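Local coordinates for lipoprotein (Mycoplasma mycoides subsp. capri, PDB 7ADK) that probably acts as a peptidase, having a DUF31 domain of the chymotrypsin-like PA clan, at residues B[506-518]-B[808-822]. Sequence-based numbering, arbitrary orientation.
Sequences IFHATDFINENSS and YDLIYGGGKDQQKEK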
ATOM      1  N   ILE B 506     -16.731  28.311 -12.749  1.00 67.04           N
ATOM      2  CA  ILE B 506     -17.561  29.002 -13.756  1.00 67.04           C
ATOM      3  C   ILE B 506     -19.032  28.584 -13.773  1.00 67.04           C
ATOM      4  O   ILE B 506     -19.895  29.425 -13.999  1.00 67.04           O
ATOM      5  CB  ILE B 506     -16.875  28.878 -15.132  1.00 67.04           C
ATOM      6  CG1 ILE B 506     -15.999  30.113 -15.264  1.00 67.04           C
ATOM      7  CG2 ILE B 506     -17.804  28.709 -16.310  1.00 67.04           C
ATOM      8  CD1 ILE B 506     -15.332  30.283 -16.599  1.00 67.04           C
ATOM      9  N   PHE B 507     -19.342  27.319 -13.511  1.00 66.08           N
ATOM     10  CA  PHE B 507     -20.704  26.801 -13.430  1.00 66.08           C
ATOM     11  C   PHE B 507     -20.854  25.952 -12.169  1.00 66.08           C
ATOM     12  O   PHE B 507     -19.933  25.223 -11.836  1.00 66.08           O
ATOM     13  CB  PHE B 507     -21.018  26.033 -14.724  1.00 66.08           C
ATOM     14  CG  PHE B 507     -22.397  25.411 -14.827  1.00 66.08           C
ATOM     15  CD1 PHE B 507     -23.546  26.185 -14.605  1.00 66.08           C
ATOM     16  CD2 PHE B 507     -22.545  24.044 -15.121  1.00 66.08           C
ATOM     17  CE1 PHE B 507     -24.822  25.599 -14.647  1.00 66.08           C
ATOM     18  CE2 PHE B 507     -23.820  23.465 -15.182  1.00 66.08           C
ATOM     19  CZ  PHE B 507     -24.961  24.233 -14.924  1.00 66.08           C
ATOM     20  N   HIS B 508     -21.979  26.049 -11.457  1.00 65.21           N
ATOM     21  CA  HIS B 508     -22.209  25.377 -10.162  1.00 65.21           C
ATOM     22  C   HIS B 508     -23.462  24.490 -10.093  1.00 65.21           C
ATOM     23  O   HIS B 508     -23.750  23.958  -9.024  1.00 65.21           O
ATOM     24  CB  HIS B 508     -22.186  26.416  -9.030  1.00 65.21           C
ATOM     25  CG  HIS B 508     -20.911  26.522  -8.269  1.00 65.21           C
ATOM     26  ND1 HIS B 508     -20.413  25.585  -7.407  1.00 65.21           N
ATOM     27  CD2 HIS B 508     -20.092  27.597  -8.214  1.00 65.21           C
ATOM     28  CE1 HIS B 508     -19.324  26.087  -6.830  1.00 65.21           C
ATOM     29  NE2 HIS B 508     -19.112  27.310  -7.312  1.00 65.21           N
ATOM     30  N   ALA B 509     -24.239  24.362 -11.179  1.00 66.90           N
ATOM     31  CA  ALA B 509     -25.453  23.519 -11.223  1.00 66.90           C
ATOM     32  C   ALA B 509     -26.438  23.736 -10.051  1.00 66.90           C
ATOM     33  O   ALA B 509     -27.095  22.803  -9.586  1.00 66.90           O
ATOM     34  CB  ALA B 509     -25.089  22.048 -11.441  1.00 66.90           C
ATOM     35  N   THR B 510     -26.575  24.973  -9.580  1.00 72.49           N
ATOM     36  CA  THR B 510     -27.534  25.369  -8.544  1.00 72.49           C
ATOM     37  C   THR B 510     -28.835  25.845  -9.171  1.00 72.49           C
ATOM     38  O   THR B 510     -28.848  26.658 -10.091  1.00 72.49           O
ATOM     39  CB  THR B 510     -26.980  26.473  -7.644  1.00 72.49           C
ATOM     40  OG1 THR B 510     -26.406  27.515  -8.401  1.00 72.49           O
ATOM     41  CG2 THR B 510     -25.944  25.945  -6.674  1.00 72.49           C
ATOM     42  N   ASP B 511     -29.953  25.350  -8.656  1.00 76.24           N
ATOM     43  CA  ASP B 511     -31.303  25.844  -8.936  1.00 76.24           C
ATOM     44  C   ASP B 511     -31.681  25.899 -10.427  1.00 76.24           C
ATOM     45  O   ASP B 511     -32.461  26.723 -10.894  1.00 76.24           O
ATOM     46  CB  ASP B 511     -31.543  27.133  -8.156  1.00 76.24           C
ATOM     47  CG  ASP B 511     -32.969  27.288  -7.647  1.00 76.24           C
ATOM     48  OD1 ASP B 511     -33.713  26.300  -7.541  1.00 76.24           O
ATOM     49  OD2 ASP B 511     -33.363  28.420  -7.342  1.00 76.24           O
ATOM     50  N   PHE B 512     -31.151  24.941 -11.183  1.00 76.34           N
ATOM     51  CA  PHE B 512     -31.223  24.842 -12.642  1.00 76.34           C
ATOM     52  C   PHE B 512     -32.596  24.476 -13.228  1.00 76.34           C
ATOM     53  O   PHE B 512     -32.750  24.482 -14.449  1.00 76.34           O
ATOM     54  CB  PHE B 512     -30.139  23.868 -13.108  1.00 76.34           C
ATOM     55  CG  PHE B 512     -30.359  22.442 -12.663  1.00 76.34           C
ATOM     56  CD1 PHE B 512     -31.152  21.571 -13.418  1.00 76.34           C
ATOM     57  CD2 PHE B 512     -29.757  21.988 -11.480  1.00 76.34           C
ATOM     58  CE1 PHE B 512     -31.312  20.243 -13.008  1.00 76.34           C
ATOM     59  CE2 PHE B 512     -29.931  20.663 -11.064  1.00 76.34           C
ATOM     60  CZ  PHE B 512     -30.699  19.783 -11.836  1.00 76.34           C
ATOM     61  N   ILE B 513     -33.598  24.182 -12.398  1.00 82.75           N
ATOM     62  CA  ILE B 513     -35.000  23.928 -12.787  1.00 82.75           C
ATOM     63  C   ILE B 513     -35.906  25.165 -12.612  1.00 82.75           C
ATOM     64  O   ILE B 513     -37.027  25.182 -13.116  1.00 82.75           O
ATOM     65  CB  ILE B 513     -35.520  22.709 -11.980  1.00 82.75           C
ATOM     66  CG1 ILE B 513     -34.742  21.422 -12.287  1.00 82.75           C
ATOM     67  CG2 ILE B 513     -37.009  22.406 -12.170  1.00 82.75           C
ATOM     68  CD1 ILE B 513     -34.708  20.975 -13.747  1.00 82.75           C
ATOM     69  N   ASN B 514     -35.456  26.205 -11.897  1.00 93.39           N
ATOM     70  CA  ASN B 514     -36.302  27.263 -11.318  1.00 93.39           C
ATOM     71  C   ASN B 514     -36.852  28.337 -12.295  1.00 93.39           C
ATOM     72  O   ASN B 514     -36.833  29.537 -12.014  1.00 93.39           O
ATOM     73  CB  ASN B 514     -35.605  27.824 -10.066  1.00 93.39           C
ATOM     74  CG  ASN B 514     -36.538  28.455  -9.039  1.00 93.39           C
ATOM     75  OD1 ASN B 514     -37.747  28.513  -9.204  1.00 93.39           O
ATOM     76  ND2 ASN B 514     -36.024  28.918  -7.927  1.00 93.39           N
ATOM     77  N   GLU B 515     -37.359  27.898 -13.450  1.00 96.51           N
ATOM     78  CA  GLU B 515     -38.409  28.601 -14.186  1.00 96.51           C
ATOM     79  C   GLU B 515     -39.753  28.256 -13.517  1.00 96.51           C
ATOM     80  O   GLU B 515     -39.871  27.226 -12.881  1.00 96.51           O
ATOM     81  CB  GLU B 515     -38.390  28.231 -15.681  1.00 96.51           C
ATOM     82  CG  GLU B 515     -39.480  28.956 -16.486  1.00 96.51           C
ATOM     83  CD  GLU B 515     -39.345  28.863 -18.009  1.00 96.51           C
ATOM     84  OE1 GLU B 515     -39.042  27.780 -18.550  1.00 96.51           O
ATOM     85  OE2 GLU B 515     -39.603  29.878 -18.699  1.00 96.51           O
ATOM     86  N   ASN B 516     -40.771  29.089 -13.638  1.00100.64           N
ATOM     87  CA  ASN B 516     -42.075  28.912 -13.012  1.00100.64           C
ATOM     88  C   ASN B 516     -42.728  27.555 -13.340  1.00100.64           C
ATOM     89  O   ASN B 516     -42.609  27.049 -14.446  1.00100.64           O
ATOM     90  CB  ASN B 516     -42.988  30.088 -13.371  1.00100.64           C
ATOM     91  CG  ASN B 516     -42.362  31.439 -13.138  1.00100.64           C
ATOM     92  OD1 ASN B 516     -41.838  32.064 -14.030  1.00100.64           O
ATOM     93  ND2 ASN B 516     -42.363  31.928 -11.949  1.00100.64           N
ATOM     94  N   SER B 517     -43.476  26.991 -12.382  1.00 95.80           N
ATOM     95  CA  SER B 517     -44.239  25.720 -12.417  1.00 95.80           C
ATOM     96  C   SER B 517     -43.431  24.413 -12.460  1.00 95.80           C
ATOM     97  O   SER B 517     -43.860  23.422 -11.871  1.00 95.80           O
ATOM     98  CB  SER B 517     -45.332  25.746 -13.494  1.00 95.80           C
ATOM     99  OG  SER B 517     -44.796  25.517 -14.782  1.00 95.80           O
ATOM    100  N   SER B 518     -42.241  24.387 -13.056  1.00 93.65           N
ATOM    101  CA  SER B 518     -41.326  23.235 -13.008  1.00 93.65           C
ATOM    102  C   SER B 518     -40.680  22.849 -11.650  1.00 93.65           C
ATOM    103  O   SER B 518     -40.216  21.706 -11.578  1.00 93.65           O
ATOM    104  CB  SER B 518     -40.229  23.436 -14.050  1.00 93.65           C
ATOM    105  OG  SER B 518     -40.766  23.427 -15.346  1.00 93.65           O
ATOM    106  N   TYR B 808     -33.873  17.777 -18.402  1.00 65.37           N
ATOM    107  CA  TYR B 808     -32.810  18.764 -18.383  1.00 65.37           C
ATOM    108  C   TYR B 808     -31.519  18.229 -19.002  1.00 65.37           C
ATOM    109  O   TYR B 808     -31.245  17.036 -18.982  1.00 65.37           O
ATOM    110  CB  TYR B 808     -32.588  19.252 -16.937  1.00 65.37           C
ATOM    111  CG  TYR B 808     -31.971  18.270 -15.961  1.00 65.37           C
ATOM    112  CD1 TYR B 808     -32.778  17.501 -15.107  1.00 65.37           C
ATOM    113  CD2 TYR B 808     -30.575  18.166 -15.873  1.00 65.37           C
ATOM    114  CE1 TYR B 808     -32.191  16.609 -14.198  1.00 65.37           C
ATOM    115  CE2 TYR B 808     -29.988  17.266 -14.979  1.00 65.37           C
ATOM    116  CZ  TYR B 808     -30.792  16.473 -14.149  1.00 65.37           C
ATOM    117  OH  TYR B 808     -30.230  15.551 -13.329  1.00 65.37           O
ATOM    118  N   ASP B 809     -30.682  19.130 -19.494  1.00 68.35           N
ATOM    119  CA  ASP B 809     -29.285  18.861 -19.805  1.00 68.35           C
ATOM    120  C   ASP B 809     -28.445  20.024 -19.278  1.00 68.35           C
ATOM    121  O   ASP B 809     -28.641  21.164 -19.693  1.00 68.35           O
ATOM    122  CB  ASP B 809     -29.152  18.627 -21.310  1.00 68.35           C
ATOM    123  CG  ASP B 809     -27.758  18.185 -21.747  1.00 68.35           C
ATOM    124  OD1 ASP B 809     -26.763  18.620 -21.130  1.00 68.35           O
ATOM    125  OD2 ASP B 809     -27.686  17.417 -22.730  1.00 68.35           O
ATOM    126  N   LEU B 810     -27.557  19.765 -18.324  1.00 64.09           N
ATOM    127  CA  LEU B 810     -26.747  20.802 -17.679  1.00 64.09           C
ATOM    128  C   LEU B 810     -25.383  21.050 -18.349  1.00 64.09           C
ATOM    129  O   LEU B 810     -24.634  21.910 -17.904  1.00 64.09           O
ATOM    130  CB  LEU B 810     -26.778  20.692 -16.138  1.00 64.09           C
ATOM    131  CG  LEU B 810     -26.555  19.335 -15.472  1.00 64.09           C
ATOM    132  CD1 LEU B 810     -25.139  18.868 -15.713  1.00 64.09           C
ATOM    133  CD2 LEU B 810     -26.827  19.425 -13.986  1.00 64.09           C
ATOM    134  N   ILE B 811     -25.121  20.418 -19.497  1.00 62.99           N
ATOM    135  CA  ILE B 811     -24.017  20.742 -20.413  1.00 62.99           C
ATOM    136  C   ILE B 811     -24.534  21.528 -21.632  1.00 62.99           C
ATOM    137  O   ILE B 811     -23.967  22.559 -21.979  1.00 62.99           O
ATOM    138  CB  ILE B 811     -23.261  19.457 -20.815  1.00 62.99           C
ATOM    139  CG1 ILE B 811     -22.707  18.689 -19.601  1.00 62.99           C
ATOM    140  CG2 ILE B 811     -22.154  19.721 -21.835  1.00 62.99           C
ATOM    141  CD1 ILE B 811     -21.574  19.351 -18.846  1.00 62.99           C
ATOM    142  N   TYR B 812     -25.630  21.088 -22.266  1.00 68.72           N
ATOM    143  CA  TYR B 812     -26.162  21.715 -23.490  1.00 68.72           C
ATOM    144  C   TYR B 812     -27.363  22.650 -23.282  1.00 68.72           C
ATOM    145  O   TYR B 812     -27.584  23.521 -24.124  1.00 68.72           O
ATOM    146  CB  TYR B 812     -26.484  20.643 -24.537  1.00 68.72           C
ATOM    147  CG  TYR B 812     -25.278  19.957 -25.141  1.00 68.72           C
ATOM    148  CD1 TYR B 812     -24.679  20.485 -26.293  1.00 68.72           C
ATOM    149  CD2 TYR B 812     -24.751  18.803 -24.544  1.00 68.72           C
ATOM    150  CE1 TYR B 812     -23.559  19.851 -26.856  1.00 68.72           C
ATOM    151  CE2 TYR B 812     -23.639  18.161 -25.107  1.00 68.72           C
ATOM    152  CZ  TYR B 812     -23.048  18.675 -26.276  1.00 68.72           C
ATOM    153  OH  TYR B 812     -22.002  18.048 -26.857  1.00 68.72           O
ATOM    154  N   GLY B 813     -28.109  22.523 -22.184  1.00 74.14           N
ATOM    155  CA  GLY B 813     -29.326  23.286 -21.923  1.00 74.14           C
ATOM    156  C   GLY B 813     -30.526  22.844 -22.765  1.00 74.14           C
ATOM    157  O   GLY B 813     -30.494  21.828 -23.455  1.00 74.14           O
ATOM    158  N   GLY B 814     -31.598  23.629 -22.722  1.00 83.05           N
ATOM    159  CA  GLY B 814     -32.735  23.500 -23.642  1.00 83.05           C
ATOM    160  C   GLY B 814     -33.674  22.322 -23.380  1.00 83.05           C
ATOM    161  O   GLY B 814     -34.423  21.932 -24.271  1.00 83.05           O
ATOM    162  N   GLY B 815     -33.624  21.737 -22.184  1.00 83.43           N
ATOM    163  CA  GLY B 815     -34.566  20.722 -21.718  1.00 83.43           C
ATOM    164  C   GLY B 815     -35.848  21.327 -21.155  1.00 83.43           C
ATOM    165  O   GLY B 815     -35.846  22.463 -20.687  1.00 83.43           O
ATOM    166  N   LYS B 816     -36.959  20.587 -21.211  1.00 85.78           N
ATOM    167  CA  LYS B 816     -38.313  21.124 -20.970  1.00 85.78           C
ATOM    168  C   LYS B 816     -38.518  21.773 -19.596  1.00 85.78           C
ATOM    169  O   LYS B 816     -39.267  22.737 -19.493  1.00 85.78           O
ATOM    170  CB  LYS B 816     -39.317  19.997 -21.250  1.00 85.78           C
ATOM    171  CG  LYS B 816     -40.774  20.462 -21.249  1.00 85.78           C
ATOM    172  CD  LYS B 816     -41.722  19.391 -21.792  1.00 85.78           C
ATOM    173  CE  LYS B 816     -41.788  18.140 -20.914  1.00 85.78           C
ATOM    174  NZ  LYS B 816     -42.759  17.158 -21.438  1.00 85.78           N
ATOM    175  N   ASP B 817     -37.836  21.308 -18.553  1.00 86.89           N
ATOM    176  CA  ASP B 817     -37.937  21.852 -17.189  1.00 86.89           C
ATOM    177  C   ASP B 817     -36.740  22.733 -16.776  1.00 86.89           C
ATOM    178  O   ASP B 817     -36.705  23.238 -15.667  1.00 86.89           O
ATOM    179  CB  ASP B 817     -38.183  20.693 -16.219  1.00 86.89           C
ATOM    180  CG  ASP B 817     -39.550  20.058 -16.467  1.00 86.89           C
ATOM    181  OD1 ASP B 817     -40.569  20.716 -16.158  1.00 86.89           O
ATOM    182  OD2 ASP B 817     -39.612  18.916 -16.966  1.00 86.89           O
ATOM    183  N   GLN B 818     -35.749  22.930 -17.643  1.00 87.33           N
ATOM    184  CA  GLN B 818     -34.492  23.610 -17.319  1.00 87.33           C
ATOM    185  C   GLN B 818     -34.613  25.143 -17.482  1.00 87.33           C
ATOM    186  O   GLN B 818     -35.284  25.634 -18.391  1.00 87.33           O
ATOM    187  CB  GLN B 818     -33.381  22.916 -18.129  1.00 87.33           C
ATOM    188  CG  GLN B 818     -31.933  23.304 -17.821  1.00 87.33           C
ATOM    189  CD  GLN B 818     -31.440  24.531 -18.578  1.00 87.33           C
ATOM    190  OE1 GLN B 818     -32.057  25.040 -19.497  1.00 87.33           O
ATOM    191  NE2 GLN B 818     -30.303  25.061 -18.234  1.00 87.33           N
ATOM    192  N   GLN B 819     -33.973  25.906 -16.590  1.00 86.49           N
ATOM    193  CA  GLN B 819     -34.106  27.364 -16.388  1.00 86.49           C
ATOM    194  C   GLN B 819     -33.613  28.249 -17.562  1.00 86.49           C
ATOM    195  O   GLN B 819     -33.723  29.471 -17.518  1.00 86.49           O
ATOM    196  CB  GLN B 819     -33.425  27.664 -15.039  1.00 86.49           C
ATOM    197  CG  GLN B 819     -33.135  29.103 -14.579  1.00 86.49           C
ATOM    198  CD  GLN B 819     -34.314  30.052 -14.437  1.00 86.49           C
ATOM    199  OE1 GLN B 819     -35.390  29.859 -14.965  1.00 86.49           O
ATOM    200  NE2 GLN B 819     -34.153  31.136 -13.726  1.00 86.49           N
ATOM    201  N   LYS B 820     -33.087  27.666 -18.638  1.00 84.76           N
ATOM    202  CA  LYS B 820     -32.649  28.346 -19.864  1.00 84.76           C
ATOM    203  C   LYS B 820     -31.556  29.415 -19.672  1.00 84.76           C
ATOM    204  O   LYS B 820     -31.447  30.353 -20.461  1.00 84.76           O
ATOM    205  CB  LYS B 820     -33.874  28.855 -20.627  1.00 84.76           C
ATOM    206  N   GLU B 821     -30.761  29.288 -18.605  1.00 84.01           N
ATOM    207  CA  GLU B 821     -29.619  30.148 -18.265  1.00 84.01           C
ATOM    208  C   GLU B 821     -28.628  29.450 -17.297  1.00 84.01           C
ATOM    209  O   GLU B 821     -27.869  30.090 -16.576  1.00 84.01           O
ATOM    210  CB  GLU B 821     -30.138  31.500 -17.735  1.00 84.01           C
ATOM    211  CG  GLU B 821     -29.264  32.676 -18.170  1.00 84.01           C
ATOM    212  CD  GLU B 821     -29.355  32.955 -19.670  1.00 84.01           C
ATOM    213  OE1 GLU B 821     -30.274  33.662 -20.114  1.00 84.01           O
ATOM    214  OE2 GLU B 821     -28.481  32.494 -20.413  1.00 84.01           O
ATOM    215  N   LYS B 822     -28.677  28.115 -17.254  1.00 76.16           N
ATOM    216  CA  LYS B 822     -28.168  27.238 -16.188  1.00 76.16           C
ATOM    217  C   LYS B 822     -27.627  25.916 -16.768  1.00 76.16           C
ATOM    218  O   LYS B 822     -28.038  24.826 -16.376  1.00 76.16           O
ATOM    219  CB  LYS B 822     -29.273  27.019 -15.135  1.00 76.16           C
ATOM    220  CG  LYS B 822     -29.537  28.181 -14.164  1.00 76.16           C
ATOM    221  CD  LYS B 822     -28.463  28.339 -13.086  1.00 76.16           C
ATOM    222  CE  LYS B 822     -28.883  29.323 -12.008  1.00 76.16           C
ATOM    223  NZ  LYS B 822     -28.002  29.316 -10.827  1.00 76.16           N
TER
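The type I turn D511–N514, in the loop that leaves strand 503-507, packs F512 and I513 against Y808, on the edge strand 807-809 of the second sheet. F512 turns an edge to the face of Y808 in an edge-to-face stack, centroids 4.7 Å apart and planes at 58°; its CE1 stands over the centre of the tyrosine ring. In F512 CG lies between the backbone N and carbonyl (chi1 66°), a position Y808 shares, which brings the rings together. F512 supplies a wholly apolar ring whose edge can sit on the tyrosine face, while tyrosine adds a hydroxyl that reaches the backbone N of L745 in the interior. I513 CD1 fills in beside the stack, 4.2 Å from Y808 CB, while L810 CD2 lies over one face of the F512 ring and touches A509 CB at 4.0 Å.

Around this apolar centre three hydrogen bonds tie the loop 508-518 to the loop that follows strand 807-809. Q819 N donates to F512 O at 2.8 Å, with an N-H...O angle of 157°. K822 packs CB against F512 CA and CB, and the bend at chi2 then turns NZ to T510 O, 2.9 Å away; lysine has the apolar length to cross F512 before its ammonium meets that carbonyl. At the other end S518 OG gives its hydrogen to D817 OD1 at 2.8 Å, on the anti lone pair; D817 OD2 takes Q807 N, and this second bond helps fix the carboxylate. Packing of the loop after strand 503-507 on strand 807-809 and the loop beyond it links the two sheets, consistent with the double-barrel architecture of PA-clan peptidases.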